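Local coordinates for protein endoglucanase (Thermotoga maritima, PDB 1VHO) that probably acts as a metal-dependent aminopeptidase of the M42 family, using two divalent metal ions per subunit, although it carries the name endoglucanase, at residues K43-R46 against L50-Y53; A63-V68 against G210-A215; F73-V78 against A83-V88. One frame throughout, in Å; residues are numbered along the deposited sequence.

Contact 1. Residues K43-R46 against L50-Y53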
# COMPACT_ATOMS: atom_id res chain seq x y z
N LYS A 43 14.92 6.41 9.40
CA LYS A 43 15.72 7.01 8.35
C LYS A 43 15.03 6.95 7.00
O LYS A 43 14.28 6.02 6.71
CB LYS A 43 17.08 6.28 8.23
CG LYS A 43 18.05 6.77 9.31
CD LYS A 43 19.16 5.78 9.57
CE LYS A 43 20.37 5.96 8.67
NZ LYS A 43 21.51 5.16 9.24
N THR A 44 15.35 7.94 6.17
CA THR A 44 14.81 8.02 4.83
C THR A 44 15.85 7.65 3.81
O THR A 44 17.05 7.92 4.02
CB THR A 44 14.26 9.44 4.57
OG1 THR A 44 13.32 9.72 5.61
CG2 THR A 44 13.54 9.51 3.24
N THR A 45 15.51 6.94 2.76
CA THR A 45 16.51 6.61 1.74
C THR A 45 16.63 7.82 0.81
O THR A 45 15.89 8.79 0.96
CB THR A 45 16.12 5.37 0.95
OG1 THR A 45 14.98 5.64 0.12
CG2 THR A 45 15.80 4.22 1.91
N ARG A 46 17.50 7.70 -0.19
CA ARG A 46 17.67 8.81 -1.13
C ARG A 46 16.47 8.90 -2.06
O ARG A 46 16.21 9.97 -2.61
CB ARG A 46 18.99 8.70 -1.87
CG ARG A 46 19.15 7.52 -2.81
CD ARG A 46 20.59 7.40 -3.30
NE ARG A 46 20.73 6.52 -4.45
CZ ARG A 46 20.42 6.84 -5.70
NH1 ARG A 46 19.94 8.04 -6.01
NH2 ARG A 46 20.59 5.95 -6.67
N LEU A 50 11.03 5.04 3.88
CA LEU A 50 11.21 5.25 5.29
C LEU A 50 11.44 3.92 6.02
O LEU A 50 10.71 2.95 5.74
CB LEU A 50 9.98 5.97 5.88
CG LEU A 50 9.96 6.19 7.39
CD1 LEU A 50 10.85 7.36 7.79
CD2 LEU A 50 8.54 6.45 7.89
N ILE A 51 12.47 3.83 6.83
CA ILE A 51 12.76 2.60 7.60
C ILE A 51 12.69 2.91 9.08
O ILE A 51 13.44 3.79 9.57
CB ILE A 51 14.10 1.94 7.25
CG1 ILE A 51 14.09 1.40 5.82
CG2 ILE A 51 14.37 0.76 8.23
CD1 ILE A 51 14.29 2.41 4.70
N GLY A 52 11.75 2.31 9.81
CA GLY A 52 11.64 2.56 11.26
C GLY A 52 12.54 1.51 11.94
O GLY A 52 12.41 0.32 11.53
N TYR A 53 13.31 1.87 12.93
CA TYR A 53 14.17 0.88 13.60
C TYR A 53 13.85 0.77 15.08
O TYR A 53 13.81 1.78 15.80
CB TYR A 53 15.65 1.22 13.40
CG TYR A 53 16.60 0.41 14.25
CD1 TYR A 53 16.63 -0.97 14.14
CD2 TYR A 53 17.45 1.00 15.18
CE1 TYR A 53 17.49 -1.74 14.89
CE2 TYR A 53 18.33 0.24 15.94
CZ TYR A 53 18.34 -1.13 15.78
OH TYR A 53 19.17 -1.94 16.52

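Contact 2. Residues A63-V68 against G210-A215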
# COMPACT_ATOMS: atom_id res chain seq x y z
N ALA A 63 12.92 -8.03 9.31
CA ALA A 63 12.49 -6.89 8.50
C ALA A 63 11.08 -7.14 7.98
O ALA A 63 10.78 -8.24 7.48
CB ALA A 63 13.44 -6.67 7.32
N PHE A 64 10.24 -6.13 8.06
CA PHE A 64 8.85 -6.18 7.60
C PHE A 64 8.76 -5.13 6.47
O PHE A 64 9.28 -4.02 6.69
CB PHE A 64 7.85 -5.86 8.69
CG PHE A 64 7.86 -6.76 9.90
CD1 PHE A 64 8.04 -8.13 9.77
CD2 PHE A 64 7.72 -6.24 11.17
CE1 PHE A 64 8.09 -8.95 10.89
CE2 PHE A 64 7.72 -7.05 12.29
CZ PHE A 64 7.90 -8.41 12.16
N PHE A 65 8.11 -5.45 5.36
CA PHE A 65 8.12 -4.51 4.23
C PHE A 65 6.72 -4.21 3.70
O PHE A 65 5.92 -5.14 3.52
CB PHE A 65 8.89 -5.19 3.06
CG PHE A 65 10.36 -5.47 3.30
CD1 PHE A 65 10.76 -6.70 3.86
CD2 PHE A 65 11.32 -4.54 3.00
CE1 PHE A 65 12.11 -6.93 4.09
CE2 PHE A 65 12.68 -4.78 3.21
CZ PHE A 65 13.06 -6.00 3.77
N ALA A 66 6.50 -2.98 3.23
CA ALA A 66 5.20 -2.61 2.63
C ALA A 66 5.41 -1.53 1.56
O ALA A 66 6.36 -0.74 1.70
CB ALA A 66 4.25 -2.09 3.71
N HIS A 67 4.62 -1.54 0.50
CA HIS A 67 4.72 -0.48 -0.52
C HIS A 67 3.89 0.72 -0.01
O HIS A 67 2.96 0.52 0.81
CB HIS A 67 4.10 -0.94 -1.84
CG HIS A 67 4.74 -2.09 -2.52
ND1 HIS A 67 5.82 -1.93 -3.38
CD2 HIS A 67 4.46 -3.43 -2.50
CE1 HIS A 67 6.17 -3.10 -3.86
NE2 HIS A 67 5.37 -4.02 -3.35
N VAL A 68 4.10 1.91 -0.56
CA VAL A 68 3.35 3.07 -0.05
C VAL A 68 2.60 3.85 -1.13
O VAL A 68 1.72 4.64 -0.74
CB VAL A 68 4.22 4.10 0.68
CG1 VAL A 68 5.04 3.51 1.83
CG2 VAL A 68 5.17 4.82 -0.26
N GLY A 210 16.77 -3.46 -1.53
CA GLY A 210 17.36 -2.17 -1.89
C GLY A 210 16.76 -1.04 -1.09
O GLY A 210 17.44 -0.09 -0.67
N ALA A 211 15.43 -1.11 -0.80
CA ALA A 211 14.89 -0.00 0.01
C ALA A 211 15.53 -0.02 1.38
O ALA A 211 15.94 0.98 1.95
CB ALA A 211 13.37 -0.13 0.12
N LEU A 212 15.50 -1.19 2.02
CA LEU A 212 16.07 -1.31 3.36
C LEU A 212 17.53 -0.87 3.43
O LEU A 212 17.88 -0.10 4.32
CB LEU A 212 15.94 -2.77 3.82
CG LEU A 212 16.73 -3.16 5.07
CD1 LEU A 212 16.26 -2.37 6.28
CD2 LEU A 212 16.57 -4.67 5.31
N THR A 213 18.35 -1.29 2.46
CA THR A 213 19.78 -0.95 2.50
C THR A 213 20.08 0.48 2.11
O THR A 213 21.19 0.97 2.36
CB THR A 213 20.68 -1.92 1.73
OG1 THR A 213 20.23 -2.08 0.39
CG2 THR A 213 20.66 -3.30 2.40
N GLY A 214 19.06 1.23 1.67
CA GLY A 214 19.26 2.64 1.36
C GLY A 214 19.33 3.42 2.67
O GLY A 214 19.65 4.61 2.68
N ALA A 215 18.97 2.76 3.77
CA ALA A 215 18.98 3.30 5.10
C ALA A 215 19.90 2.56 6.06
O ALA A 215 20.55 3.16 6.90
CB ALA A 215 17.56 3.26 5.70

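Contact 3. Residues F73-V78 against A83-V88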
# COMPACT_ATOMS: atom_id res chain seq x y z
N PHE A 73 -1.88 9.85 -12.45
CA PHE A 73 -1.84 10.21 -13.88
C PHE A 73 -1.13 11.55 -14.02
O PHE A 73 -1.11 12.38 -13.11
CB PHE A 73 -3.28 10.43 -14.43
CG PHE A 73 -4.22 9.29 -14.23
CD1 PHE A 73 -4.34 8.29 -15.16
CD2 PHE A 73 -5.01 9.24 -13.08
CE1 PHE A 73 -5.22 7.21 -14.96
CE2 PHE A 73 -5.86 8.16 -12.86
CZ PHE A 73 -5.99 7.16 -13.81
N VAL A 74 -0.54 11.76 -15.20
CA VAL A 74 0.08 13.05 -15.48
C VAL A 74 -0.61 13.65 -16.70
O VAL A 74 -1.01 12.89 -17.60
CB VAL A 74 1.61 12.87 -15.75
CG1 VAL A 74 1.87 11.91 -16.90
CG2 VAL A 74 2.22 14.24 -16.00
N VAL A 75 -0.80 14.96 -16.73
CA VAL A 75 -1.42 15.58 -17.91
C VAL A 75 -0.30 15.53 -19.00
O VAL A 75 0.79 16.05 -18.73
CB VAL A 75 -1.81 17.03 -17.64
CG1 VAL A 75 -2.25 17.73 -18.91
CG2 VAL A 75 -2.97 17.04 -16.61
N SER A 76 -0.55 14.82 -20.07
CA SER A 76 0.51 14.71 -21.09
C SER A 76 0.27 15.64 -22.26
O SER A 76 1.20 15.94 -23.00
CB SER A 76 0.53 13.26 -21.60
OG SER A 76 -0.77 12.94 -22.04
N LYS A 77 -0.96 16.11 -22.42
CA LYS A 77 -1.27 16.96 -23.56
C LYS A 77 -2.50 17.80 -23.30
O LYS A 77 -3.45 17.31 -22.67
CB LYS A 77 -1.54 15.99 -24.74
CG LYS A 77 -1.93 16.62 -26.04
CD LYS A 77 -1.94 15.60 -27.18
CE LYS A 77 -2.97 14.51 -26.92
NZ LYS A 77 -3.45 13.84 -28.16
N VAL A 78 -2.41 19.07 -23.68
CA VAL A 78 -3.55 19.97 -23.53
C VAL A 78 -3.95 20.45 -24.93
O VAL A 78 -3.20 21.25 -25.49
CB VAL A 78 -3.28 21.14 -22.60
CG1 VAL A 78 -4.33 22.24 -22.74
CG2 VAL A 78 -3.22 20.68 -21.15
N ALA A 83 -7.82 17.85 -21.92
CA ALA A 83 -6.48 17.51 -21.42
C ALA A 83 -6.41 15.98 -21.38
O ALA A 83 -7.30 15.29 -20.81
CB ALA A 83 -6.18 18.07 -20.06
N ARG A 84 -5.33 15.42 -21.92
CA ARG A 84 -5.16 13.98 -21.91
C ARG A 84 -4.34 13.54 -20.68
O ARG A 84 -3.40 14.24 -20.34
CB ARG A 84 -4.38 13.54 -23.19
CG ARG A 84 -3.97 12.07 -23.06
CD ARG A 84 -3.11 11.62 -24.21
NE ARG A 84 -3.91 11.29 -25.39
CZ ARG A 84 -3.36 11.17 -26.60
NH1 ARG A 84 -2.05 11.35 -26.75
NH2 ARG A 84 -4.13 10.88 -27.63
N LEU A 85 -4.72 12.44 -20.05
CA LEU A 85 -3.98 11.96 -18.88
C LEU A 85 -3.32 10.60 -19.16
O LEU A 85 -4.00 9.76 -19.75
CB LEU A 85 -4.93 11.71 -17.69
CG LEU A 85 -5.74 12.90 -17.18
CD1 LEU A 85 -6.61 12.47 -15.98
CD2 LEU A 85 -4.82 14.03 -16.75
N GLU A 86 -2.09 10.42 -18.74
CA GLU A 86 -1.39 9.17 -18.90
C GLU A 86 -1.02 8.61 -17.53
O GLU A 86 -0.62 9.38 -16.68
CB GLU A 86 -0.06 9.41 -19.69
CG GLU A 86 -0.40 9.65 -21.15
CD GLU A 86 0.76 9.61 -22.10
OE1 GLU A 86 0.48 9.69 -23.32
OE2 GLU A 86 1.93 9.51 -21.66
N PRO A 87 -1.16 7.31 -17.30
CA PRO A 87 -0.78 6.73 -16.03
C PRO A 87 0.68 6.99 -15.70
O PRO A 87 1.52 7.15 -16.62
CB PRO A 87 -1.04 5.24 -16.16
CG PRO A 87 -1.76 5.06 -17.44
CD PRO A 87 -1.55 6.31 -18.29
N VAL A 88 1.00 7.16 -14.41
CA VAL A 88 2.38 7.35 -14.02
C VAL A 88 2.99 5.98 -13.61
O VAL A 88 2.20 5.09 -13.24
CB VAL A 88 2.63 8.37 -12.92
CG1 VAL A 88 2.14 9.77 -13.33
CG2 VAL A 88 2.00 7.98 -11.61

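Contact 1. Residues K43-R46 against L50-Y53
The side chain of Ile51 crosses that of Thr45 at about a right angle. Its CD1 meets the methyl CG2 of Thr45 at 3.7 Å. The two belong to a beta hairpin in which strand 41-44 turns back into strand 50-54, at one edge of the mixed eight-stranded sheet of the M42 peptidase fold. Lys43 and Ile51 form the antiparallel hydrogen-bonded pair. Ile51 N gives its hydrogen to Lys43 O at 2.8 Å, and the donor lies nearly on the line of the carbonyl bond. The return bond, Lys43 N to Ile51 O, is 3.0 Å long and more bent, with an angle of 155° at the hydrogen. Lys43 O also receives a CA-H contact from Leu50 CA at 3.5 Å. Thr44 and Leu50 make the next pair, which is non-hydrogen-bonded, and both side chains stand on the sheet face covered by helix 25-35. Leu50 packs there on Val28, Ile31 and Ile35. Ile51 is on the other face, where it touches Ala215 and Tyr216. The long chain of Lys43 runs out on that same face and makes a cation-pi contact with Tyr216. Thr45, just past the strand, lies close to the predicted metal site. Its chi1 of 69° sets OG1 between the backbone N and the carbonyl carbon, while CG2 is left to face Ile51. OG1 is hydrogen-bonded to OE2 of Glu205, a predicted zinc ligand, and to Ser49 N, so the turn probably steadies that carboxylate. On the helix-covered face, Thr44 OG1 lies 4.1 Å from Leu50 CD1.

Contact 2. Residues A63-V68 against G210-A215
This is a small, buried, wholly apolar contact between a strand and a helix in the alpha/beta core of the M42 peptidase fold. Strand 61-67 is an inner strand of the mixed sheet, between strands 195-201 and 222-229. Helix 208-213 packs against one face of it. No hydrogen bond crosses the contact, and the closest pair of CA atoms, those of Ala63 and Leu212, is 8.4 Å apart. Side chains therefore bridge the gap. Leu212 carries the helix side, with Ala63 and Phe65 opposite it. Leu212 crosses Phe65 at about a right angle. Its CB comes to the ring edge, near the ring plane, 3.9 Å from Phe65 CE2. Leu212 CG is anti to the backbone N (chi1 168°), an arrangement that carries CD2 on to Phe65 CZ and Ala63. Pro220 also touches Leu212, and Val199 and Ala223 of the flanking strands touch Phe65. A cacodylate ion, probably from the crystallisation liquor, lies beside the phenyl ring. The same strand ends in His67, a predicted zinc ligand, whose NE2 is hydrogen-bonded to Asp287. At the other end of the contact, Ala63 CB rests 4.2 Å from Leu212 CD2.

Contact 3. Residues F73-V78 against A83-V88
The guanidinium of Arg84 has the end of Lys77 over one face. Lys77 CE stands 3.2 Å above its plane, offset toward the rim. NZ lies over the same group, 3.1 Å from Arg84 NH2. These are two donors with like charge, so no bond joins them. Acidic partners outside the pair probably offset the repulsion: Lys77 NZ has a salt bridge to Glu79, and Arg84 NH2 has one to Glu135. The Phe73 ring meets the opposite strand at its edge, where the carbonyl carbon of Glu86 lies near the ring plane. Pro87 N and Leu85 CB approach it obliquely. These residues belong to a beta hairpin, strands 73-79 and 82-87, within a six-stranded antiparallel sheet. Val74 and Glu86 are its hydrogen-bonded pair near Phe73. Val74 N reaches Glu86 O at 2.8 Å, and Glu86 N returns to Val74 O at 2.9 Å, in the carbonyl plane. The register then slips by one residue, a beta bulge at Ser76. Ser76 N bonds to Arg84 O at 2.9 Å, with the donor tilted 26° from the carbonyl plane. Its hydroxyl adds a weak bond to the same oxygen, and Ser76 OG also packs on Glu86 CG. Beyond the bulge Arg84 N binds Lys77 O at 2.8 Å. Lys77 N is buried and has no partner. Val74, Lys77, Arg84 and Glu86 stand on one face of the sheet, and Val75, Val78, Ala83 and Leu85 on the other. There Val75 CG2, anti to its carbonyl carbon, meets Leu85 CD2 at 3.5 Å. Val88 CG1 packs against Val74 CB at 4.0 Å.

How the contacts relate
From the N terminus, contact 1 comes first and closes a hairpin with only three residues between its segments. Contact 2 opens at 63-68, on the strand that follows, and closes 142 residues later at 210-215. Contact 3, another local hairpin, lies wholly within that long loop. Contacts 1 and 2 are neighbours, with centres 8 Å apart. Both reach the same mixed sheet, and they touch through helix 208-213 and the residues just after it, where Thr45 and Ile51 meet Ala211, and Lys43 and Ile51 meet Ala215. Contact 3 belongs to the separate six-stranded sheet. Its centre is about 30 Å from that of contact 2, and it touches neither of the others.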